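Local coordinates for Tol-Pal system protein TolB (Acinetobacter baumannii, PDB 7MX5), which probably acts in the periplasm as part of the Tol-Pal system, contributing to outer membrane invagination during cell division and to outer membrane integrity, at residues A[61-66]-A[90-95]; A[27-32]-A[45-50]; A[34-39]-A[119-124]. All blocks are in the same frame, centred on the assembly; numbering follows the deposited sequence.

Overall arrangement
From the N terminus, interaction 2 is the first to close: segment 45-50 comes back to 27-32 across a short loop holding most of helix 29-37 and strand 43-45. Segment 34-39 leaves from within that loop, and its partner 119-124 comes much later, so interactions 2 and 3 cross along the chain; they share helix 29-37 and touch through V32 and I121. Interaction 1, between 61-66 and 90-95, opens after interaction 2 has closed and lies wholly within the long span of interaction 3. Its W63 packs on L49 and P50 of interaction 2. Together they tie helices 29-37, 60-65 and 110-126 to one mixed sheet.

Interaction 1 (A[61-66]-A[90-95]); sequences SDWQAA and YDVQKQ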
loop_
_atom_site.group_PDB
_atom_site.type_symbol
_atom_site.label_atom_id
_atom_site.label_comp_id
_atom_site.label_asym_id
_atom_site.label_seq_id
_atom_site.Cartn_x
_atom_site.Cartn_y
_atom_site.Cartn_z
ATOM N N SER A 61 2.835 36.601 12.983
ATOM C CA SER A 61 1.710 37.276 13.624
ATOM C C SER A 61 0.424 37.118 12.826
ATOM O O SER A 61 -0.660 37.025 13.413
ATOM C CB SER A 61 2.028 38.759 13.821
ATOM O OG SER A 61 2.061 39.443 12.581
ATOM N N ASP A 62 0.519 37.078 11.498
ATOM C CA ASP A 62 -0.664 37.013 10.648
ATOM C C ASP A 62 -1.155 35.591 10.422
ATOM O O ASP A 62 -2.352 35.389 10.188
ATOM C CB ASP A 62 -0.374 37.677 9.299
ATOM C CG ASP A 62 0.389 38.977 9.446
ATOM O OD1 ASP A 62 0.044 39.770 10.347
ATOM O OD2 ASP A 62 1.334 39.205 8.663
ATOM N N TRP A 63 -0.263 34.601 10.479
ATOM C CA TRP A 63 -0.694 33.219 10.317
ATOM C C TRP A 63 -1.363 32.681 11.573
ATOM O O TRP A 63 -2.266 31.842 11.475
ATOM C CB TRP A 63 0.490 32.340 9.921
ATOM C CG TRP A 63 1.104 32.763 8.633
ATOM C CD1 TRP A 63 2.251 33.480 8.466
ATOM C CD2 TRP A 63 0.586 32.520 7.320
ATOM N NE1 TRP A 63 2.489 33.687 7.129
ATOM C CE2 TRP A 63 1.482 33.107 6.404
ATOM C CE3 TRP A 63 -0.542 31.855 6.830
ATOM C CZ2 TRP A 63 1.282 33.051 5.027
ATOM C CZ3 TRP A 63 -0.737 31.800 5.462
ATOM C CH2 TRP A 63 0.170 32.395 4.576
ATOM N N GLN A 64 -0.943 33.141 12.753
ATOM C CA GLN A 64 -1.691 32.802 13.956
ATOM C C GLN A 64 -3.088 33.400 13.900
ATOM O O GLN A 64 -4.066 32.747 14.286
ATOM C CB GLN A 64 -0.952 33.280 15.209
ATOM C CG GLN A 64 -1.522 32.696 16.503
ATOM C CD GLN A 64 -2.646 33.516 17.132
ATOM O OE1 GLN A 64 -3.350 34.273 16.468
ATOM N NE2 GLN A 64 -2.857 33.307 18.420
ATOM N N ALA A 65 -3.196 34.647 13.432
ATOM C CA ALA A 65 -4.482 35.338 13.419
ATOM C C ALA A 65 -5.533 34.542 12.659
ATOM O O ALA A 65 -6.703 34.505 13.056
ATOM C CB ALA A 65 -4.320 36.732 12.814
ATOM N N ALA A 66 -5.133 33.892 11.569
ATOM C CA ALA A 66 -6.027 33.044 10.798
ATOM C C ALA A 66 -6.066 31.611 11.313
ATOM O O ALA A 66 -6.624 30.739 10.638
ATOM C CB ALA A 66 -5.620 33.054 9.324
ATOM N N TYR A 90 7.487 26.000 7.928
ATOM C CA TYR A 90 7.597 26.947 9.029
ATOM C C TYR A 90 6.590 26.603 10.117
ATOM O O TYR A 90 5.382 26.553 9.859
ATOM C CB TYR A 90 7.382 28.379 8.541
ATOM C CG TYR A 90 7.773 29.427 9.557
ATOM C CD1 TYR A 90 9.105 29.764 9.755
ATOM C CD2 TYR A 90 6.812 30.076 10.321
ATOM C CE1 TYR A 90 9.471 30.719 10.683
ATOM C CE2 TYR A 90 7.168 31.034 11.252
ATOM C CZ TYR A 90 8.498 31.351 11.428
ATOM O OH TYR A 90 8.861 32.304 12.353
ATOM N N ASP A 91 7.092 26.372 11.330
ATOM C CA ASP A 91 6.246 26.238 12.509
ATOM C C ASP A 91 5.926 27.632 13.035
ATOM O O ASP A 91 6.835 28.382 13.406
ATOM C CB ASP A 91 6.950 25.395 13.572
ATOM C CG ASP A 91 6.039 25.020 14.731
ATOM O OD1 ASP A 91 5.408 25.919 15.327
ATOM O OD2 ASP A 91 5.962 23.817 15.055
ATOM N N VAL A 92 4.640 27.981 13.066
ATOM C CA VAL A 92 4.254 29.344 13.416
ATOM C C VAL A 92 4.307 29.560 14.924
ATOM O O VAL A 92 4.810 30.586 15.396
ATOM C CB VAL A 92 2.861 29.661 12.840
ATOM C CG1 VAL A 92 2.174 30.751 13.652
ATOM C CG2 VAL A 92 2.977 30.069 11.381
ATOM N N GLN A 93 3.794 28.605 15.704
ATOM C CA GLN A 93 3.794 28.757 17.157
ATOM C C GLN A 93 5.217 28.810 17.701
ATOM O O GLN A 93 5.558 29.694 18.496
ATOM C CB GLN A 93 3.008 27.617 17.805
ATOM C CG GLN A 93 1.552 27.546 17.372
ATOM C CD GLN A 93 0.714 28.665 17.960
ATOM O OE1 GLN A 93 1.079 29.265 18.972
ATOM N NE2 GLN A 93 -0.415 28.954 17.324
ATOM N N LYS A 94 6.063 27.872 17.279
ATOM C CA LYS A 94 7.461 27.872 17.687
ATOM C C LYS A 94 8.285 28.933 16.971
ATOM O O LYS A 94 9.406 29.217 17.407
ATOM C CB LYS A 94 8.074 26.490 17.449
ATOM C CG LYS A 94 7.266 25.349 18.049
ATOM C CD LYS A 94 8.133 24.132 18.321
ATOM C CE LYS A 94 7.452 23.172 19.284
ATOM N NZ LYS A 94 8.199 21.889 19.415
ATOM N N GLN A 95 7.757 29.519 15.894
ATOM C CA GLN A 95 8.431 30.578 15.141
ATOM C C GLN A 95 9.804 30.122 14.651
ATOM O O GLN A 95 10.813 30.811 14.816
ATOM C CB GLN A 95 8.537 31.861 15.970
ATOM C CG GLN A 95 7.289 32.729 15.925
ATOM C CD GLN A 95 7.555 34.159 16.354
ATOM O OE1 GLN A 95 7.653 35.061 15.521
ATOM N NE2 GLN A 95 7.669 34.375 17.659
#
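W63 is the first residue of 61-66 to meet the other segment, and it does so through its CB, which lies 3.7 Å from CG2 of V92. With CG anti to the carbonyl carbon (chi1 -61°), the indole is carried away from 90-95, which leaves CB facing V92, with CG2 oblique to the ring. The six-membered ring of the indole packs instead on L49 and P50. V92 divides its two branches between successive residues of the helix. CG2 takes W63, and CG1 reaches the following residue, 4.0 Å from the backbone N of Q64 and 4.3 Å from its CB. CG2 also lies in the plane of the Y90 ring, at its edge. V92 is buried, and also touches V71 of strand 70-78. Further out, Q64 is bent at chi2, and its CG comes 4.0 Å from NE2 of Q93, itself bent at chi2. Here an amide nitrogen lies against a methylene; both side chains are exposed, and their amide planes are 47° apart.

V92 sits at the start of a tight turn. D91 OD1 accepts from the backbone N of K94 at 2.8 Å with a nearly straight N-H angle of 168°, the donor standing above the carboxylate plane: an Asx motif. Q95 N adds a weak bond to V92 O at 3.2 Å. Residues 92-94 have helical backbone angles and Q95 is left-handed, while Y90 and Y97 meet edge-to-face across the two flanking strands. This is the geometry of a four-residue beta-hairpin connection, here joining strands 83-91 and 96-105 of the TolB amino-terminal domain, with helix 60-65 packed against its turn.

Interaction 2 (A[27-32]-A[45-50]); sequences GLYPIV and SSKNLP
Y29 and S46 are brought together by similar first torsions: chi1 is 88° in Y29 and 67° in S46, each placing the outer group between its own backbone N and carbonyl carbon. The tyrosine ring is thereby swung off helix 29-37 toward the loop, and the serine OG is set beside the ring edge, where it is also hydrogen-bonded to OE1 of E33, one turn further along the helix. S46 OG lies near the ring plane, 3.6 Å from Y29 CE1, and S46 CB follows at 3.8 Å from the same carbon. With the oxygen facing a ring carbon at that distance, the contact is van der Waals in kind. One ring face of Y29 is covered by its own neighbour, P30, whose CD stands 3.3 Å above the plane, offset toward the rim. At the outer end, K47 NZ stops 4.4 Å from Y29 OH, a loose approach at the exposed side. The loop then turns sharply: N48 centres an inverse gamma turn, with L49 N bonded to K47 O at 2.7 Å. Y29 and S46 both also touch I19 of strand 16-19. Since strands 16-19 and 43-45 are parallel neighbours with helix 29-37 connecting them, the contact joins that helix near Y29 to the segment that follows strand 43-45 in a beta-alpha-beta crossover.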
loop_
_atom_site.group_PDB
_atom_site.type_symbol
_atom_site.label_atom_id
_atom_site.label_comp_id
_atom_site.label_asym_id
_atom_site.label_seq_id
_atom_site.Cartn_x
_atom_site.Cartn_y
_atom_site.Cartn_z
ATOM N N GLY A 27 4.131 23.639 -11.589
ATOM C CA GLY A 27 3.079 22.678 -11.335
ATOM C C GLY A 27 3.362 21.781 -10.154
ATOM O O GLY A 27 2.731 20.726 -10.023
ATOM N N LEU A 28 4.296 22.175 -9.287
ATOM C CA LEU A 28 4.752 21.333 -8.188
ATOM C C LEU A 28 3.853 21.467 -6.966
ATOM O O LEU A 28 3.395 20.463 -6.410
ATOM C CB LEU A 28 6.197 21.696 -7.834
ATOM C CG LEU A 28 7.057 20.767 -6.972
ATOM C CD1 LEU A 28 6.820 20.993 -5.483
ATOM C CD2 LEU A 28 6.810 19.323 -7.341
ATOM N N TYR A 29 3.599 22.701 -6.534
ATOM C CA TYR A 29 2.884 22.908 -5.280
ATOM C C TYR A 29 1.441 22.396 -5.276
ATOM O O TYR A 29 0.985 21.985 -4.195
ATOM C CB TYR A 29 2.956 24.396 -4.886
ATOM C CG TYR A 29 1.879 25.300 -5.450
ATOM C CD1 TYR A 29 0.640 25.421 -4.828
ATOM C CD2 TYR A 29 2.114 26.059 -6.587
ATOM C CE1 TYR A 29 -0.339 26.252 -5.341
ATOM C CE2 TYR A 29 1.143 26.891 -7.106
ATOM C CZ TYR A 29 -0.080 26.985 -6.480
ATOM O OH TYR A 29 -1.047 27.817 -6.995
ATOM N N PRO A 30 0.680 22.391 -6.381
ATOM C CA PRO A 30 -0.642 21.745 -6.315
ATOM C C PRO A 30 -0.561 20.265 -5.988
ATOM O O PRO A 30 -1.446 19.741 -5.300
ATOM C CB PRO A 30 -1.237 21.985 -7.710
ATOM C CG PRO A 30 -0.455 23.080 -8.301
ATOM C CD PRO A 30 0.898 23.055 -7.679
ATOM N N ILE A 31 0.480 19.577 -6.461
ATOM C CA ILE A 31 0.673 18.177 -6.098
ATOM C C ILE A 31 0.956 18.048 -4.606
ATOM O O ILE A 31 0.439 17.145 -3.937
ATOM C CB ILE A 31 1.801 17.561 -6.945
ATOM C CG1 ILE A 31 1.388 17.490 -8.416
ATOM C CG2 ILE A 31 2.173 16.179 -6.425
ATOM C CD1 ILE A 31 2.522 17.127 -9.352
ATOM N N VAL A 32 1.773 18.953 -4.060
ATOM C CA VAL A 32 2.068 18.922 -2.631
ATOM C C VAL A 32 0.814 19.220 -1.820
ATOM O O VAL A 32 0.525 18.543 -0.825
ATOM C CB VAL A 32 3.203 19.908 -2.301
ATOM C CG1 VAL A 32 3.434 19.971 -0.799
ATOM C CG2 VAL A 32 4.478 19.510 -3.028
ATOM N N SER A 45 -4.253 24.162 2.018
ATOM C CA SER A 45 -4.909 25.089 1.110
ATOM C C SER A 45 -3.894 26.105 0.607
ATOM O O SER A 45 -2.877 26.371 1.254
ATOM C CB SER A 45 -6.088 25.800 1.783
ATOM O OG SER A 45 -7.099 26.111 0.841
ATOM N N SER A 46 -4.190 26.679 -0.561
ATOM C CA SER A 46 -3.297 27.648 -1.181
ATOM C C SER A 46 -4.012 28.853 -1.777
ATOM O O SER A 46 -3.334 29.763 -2.264
ATOM C CB SER A 46 -2.460 26.974 -2.281
ATOM O OG SER A 46 -3.277 26.577 -3.369
ATOM N N LYS A 47 -5.343 28.903 -1.742
ATOM C CA LYS A 47 -6.078 29.937 -2.461
ATOM C C LYS A 47 -6.459 31.108 -1.562
ATOM O O LYS A 47 -5.907 32.204 -1.697
ATOM C CB LYS A 47 -7.327 29.336 -3.107
ATOM C CG LYS A 47 -7.030 28.499 -4.342
ATOM C CD LYS A 47 -6.338 29.329 -5.411
ATOM C CE LYS A 47 -6.553 28.743 -6.797
ATOM N NZ LYS A 47 -5.316 28.809 -7.622
ATOM N N ASN A 48 -7.406 30.893 -0.648
ATOM C CA ASN A 48 -7.897 31.957 0.231
ATOM C C ASN A 48 -6.887 32.189 1.358
ATOM O O ASN A 48 -7.120 31.892 2.531
ATOM C CB ASN A 48 -9.274 31.606 0.775
ATOM C CG ASN A 48 -10.372 31.796 -0.253
ATOM O OD1 ASN A 48 -10.157 32.399 -1.305
ATOM N ND2 ASN A 48 -11.558 31.279 0.046
ATOM N N LEU A 49 -5.740 32.748 0.974
ATOM C CA LEU A 49 -4.664 32.906 1.944
ATOM C C LEU A 49 -4.783 34.236 2.682
ATOM O O LEU A 49 -5.141 35.253 2.079
ATOM C CB LEU A 49 -3.304 32.822 1.261
ATOM C CG LEU A 49 -2.516 31.569 1.638
ATOM C CD1 LEU A 49 -3.195 30.348 1.070
ATOM C CD2 LEU A 49 -1.088 31.667 1.139
ATOM N N PRO A 50 -4.481 34.233 3.983
ATOM C CA PRO A 50 -4.585 35.458 4.783
ATOM C C PRO A 50 -3.346 36.338 4.778
ATOM O O PRO A 50 -3.418 37.467 5.284
ATOM C CB PRO A 50 -4.838 34.901 6.189
ATOM C CG PRO A 50 -4.022 33.647 6.202
ATOM C CD PRO A 50 -4.164 33.059 4.816
#

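Interaction 3 (A[34-39]-A[119-124]); sequences TDLNRS and DAIYQA
The ring of Y122 meets S39 through its CD1 and CE1 atoms: CD1 lies 3.9 Å from S39 CB, and CE1 lies 3.9 Å from S39 O, which comes obliquely to the ring. A chi1 of -175° sets the ring opposite the main-chain nitrogen of Y122, and the tyrosine leans from helix 110-126 toward S39. S39 OG is itself fixed by donating to L36 O at 2.9 Å, tilted 28° from the carbonyl plane. The same OG accepts from the backbone N of R41.

A turn away, the two branch ends of L36 straddle one methyl, with I121 CG2 4.0 Å from L36 CD1 and 4.1 Å from L36 CD2, the side chains meeting at about a right angle. All four touching residues are buried. I121 also packs on L89 and L99, and L36 on S44, which places both helices as a layer against the same mixed sheet in the alpha/beta amino-terminal domain of TolB.

Beside this apolar seam, the two oxygens of the D35 carboxylate have different partners. OD1 takes a salt bridge from R38 NH2 at 2.8 Å, with weak, bent hydrogen bonds from NH2 and NE. OD2 is bonded to H115 ND1 and S118 OG of the opposing helix.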
loop_
_atom_site.group_PDB
_atom_site.type_symbol
_atom_site.label_atom_id
_atom_site.label_comp_id
_atom_site.label_asym_id
_atom_site.label_seq_id
_atom_site.Cartn_x
_atom_site.Cartn_y
_atom_site.Cartn_z
ATOM N N THR A 34 -2.181 18.653 -2.729
ATOM C CA THR A 34 -3.064 17.497 -2.848
ATOM C C THR A 34 -2.592 16.348 -1.965
ATOM O O THR A 34 -3.409 15.653 -1.352
ATOM C CB THR A 34 -3.153 17.051 -4.307
ATOM O OG1 THR A 34 -3.470 18.177 -5.135
ATOM C CG2 THR A 34 -4.224 15.983 -4.473
ATOM N N ASP A 35 -1.276 16.133 -1.891
ATOM C CA ASP A 35 -0.745 15.075 -1.038
ATOM C C ASP A 35 -1.058 15.347 0.428
ATOM O O ASP A 35 -1.529 14.461 1.150
ATOM C CB ASP A 35 0.764 14.939 -1.246
ATOM C CG ASP A 35 1.120 14.363 -2.601
ATOM O OD1 ASP A 35 0.273 13.666 -3.199
ATOM O OD2 ASP A 35 2.254 14.605 -3.067
ATOM N N LEU A 36 -0.804 16.577 0.884
ATOM C CA LEU A 36 -1.067 16.920 2.278
ATOM C C LEU A 36 -2.540 16.749 2.629
ATOM O O LEU A 36 -2.869 16.397 3.767
ATOM C CB LEU A 36 -0.615 18.353 2.557
ATOM C CG LEU A 36 0.894 18.606 2.490
ATOM C CD1 LEU A 36 1.261 19.883 3.227
ATOM C CD2 LEU A 36 1.667 17.420 3.051
ATOM N N ASN A 37 -3.435 16.982 1.669
ATOM C CA ASN A 37 -4.860 16.790 1.902
ATOM C C ASN A 37 -5.274 15.326 1.870
ATOM O O ASN A 37 -6.402 15.012 2.266
ATOM C CB ASN A 37 -5.674 17.580 0.875
ATOM C CG ASN A 37 -5.981 18.990 1.340
ATOM O OD1 ASN A 37 -6.708 19.190 2.314
ATOM N ND2 ASN A 37 -5.427 19.977 0.645
ATOM N N ARG A 38 -4.403 14.428 1.409
ATOM C CA ARG A 38 -4.669 12.996 1.448
ATOM C C ARG A 38 -3.758 12.269 2.433
ATOM O O ARG A 38 -3.615 11.044 2.361
ATOM C CB ARG A 38 -4.557 12.389 0.046
ATOM C CG ARG A 38 -3.143 12.231 -0.495
ATOM C CD ARG A 38 -3.150 11.381 -1.760
ATOM N NE ARG A 38 -1.915 11.504 -2.528
ATOM C CZ ARG A 38 -0.933 10.614 -2.514
ATOM N NH1 ARG A 38 -1.003 9.518 -1.776
ATOM N NH2 ARG A 38 0.145 10.826 -3.263
ATOM N N SER A 39 -3.154 13.004 3.368
ATOM C CA SER A 39 -2.272 12.425 4.372
ATOM C C SER A 39 -3.020 11.712 5.490
ATOM O O SER A 39 -2.394 10.966 6.252
ATOM C CB SER A 39 -1.384 13.515 4.978
ATOM O OG SER A 39 -2.149 14.406 5.775
ATOM N N ASP A 119 6.465 14.078 1.451
ATOM C CA ASP A 119 6.973 13.083 2.390
ATOM C C ASP A 119 7.811 13.738 3.481
ATOM O O ASP A 119 7.755 13.331 4.648
ATOM C CB ASP A 119 7.794 12.028 1.648
ATOM C CG ASP A 119 6.942 10.892 1.117
ATOM O OD1 ASP A 119 5.700 10.988 1.198
ATOM O OD2 ASP A 119 7.515 9.900 0.619
ATOM N N ALA A 120 8.592 14.760 3.120
ATOM C CA ALA A 120 9.413 15.449 4.109
ATOM C C ALA A 120 8.559 16.300 5.040
ATOM O O ALA A 120 8.848 16.399 6.239
ATOM C CB ALA A 120 10.468 16.306 3.411
ATOM N N ILE A 121 7.507 16.927 4.507
ATOM C CA ILE A 121 6.603 17.713 5.344
ATOM C C ILE A 121 5.895 16.812 6.347
ATOM O O ILE A 121 5.778 17.146 7.532
ATOM C CB ILE A 121 5.598 18.485 4.469
ATOM C CG1 ILE A 121 6.321 19.521 3.607
ATOM C CG2 ILE A 121 4.537 19.152 5.332
ATOM C CD1 ILE A 121 5.408 20.259 2.650
ATOM N N TYR A 122 5.417 15.654 5.886
ATOM C CA TYR A 122 4.727 14.719 6.769
ATOM C C TYR A 122 5.642 14.237 7.888
ATOM O O TYR A 122 5.236 14.184 9.054
ATOM C CB TYR A 122 4.202 13.539 5.951
ATOM C CG TYR A 122 3.369 12.541 6.725
ATOM C CD1 TYR A 122 1.994 12.694 6.833
ATOM C CD2 TYR A 122 3.955 11.435 7.327
ATOM C CE1 TYR A 122 1.227 11.781 7.531
ATOM C CE2 TYR A 122 3.196 10.517 8.027
ATOM C CZ TYR A 122 1.832 10.695 8.126
ATOM O OH TYR A 122 1.072 9.782 8.822
ATOM N N GLN A 123 6.886 13.887 7.551
ATOM C CA GLN A 123 7.817 13.396 8.560
ATOM C C GLN A 123 8.192 14.491 9.552
ATOM O O GLN A 123 8.387 14.219 10.742
ATOM C CB GLN A 123 9.066 12.831 7.885
ATOM C CG GLN A 123 10.001 12.088 8.821
ATOM C CD GLN A 123 11.092 11.348 8.076
ATOM O OE1 GLN A 123 12.006 11.959 7.524
ATOM N NE2 GLN A 123 11.001 10.024 8.054
ATOM N N ALA A 124 8.295 15.735 9.082
ATOM C CA ALA A 124 8.658 16.834 9.968
ATOM C C ALA A 124 7.543 17.189 10.943
ATOM O O ALA A 124 7.818 17.796 11.983
ATOM C CB ALA A 124 9.044 18.066 9.148
#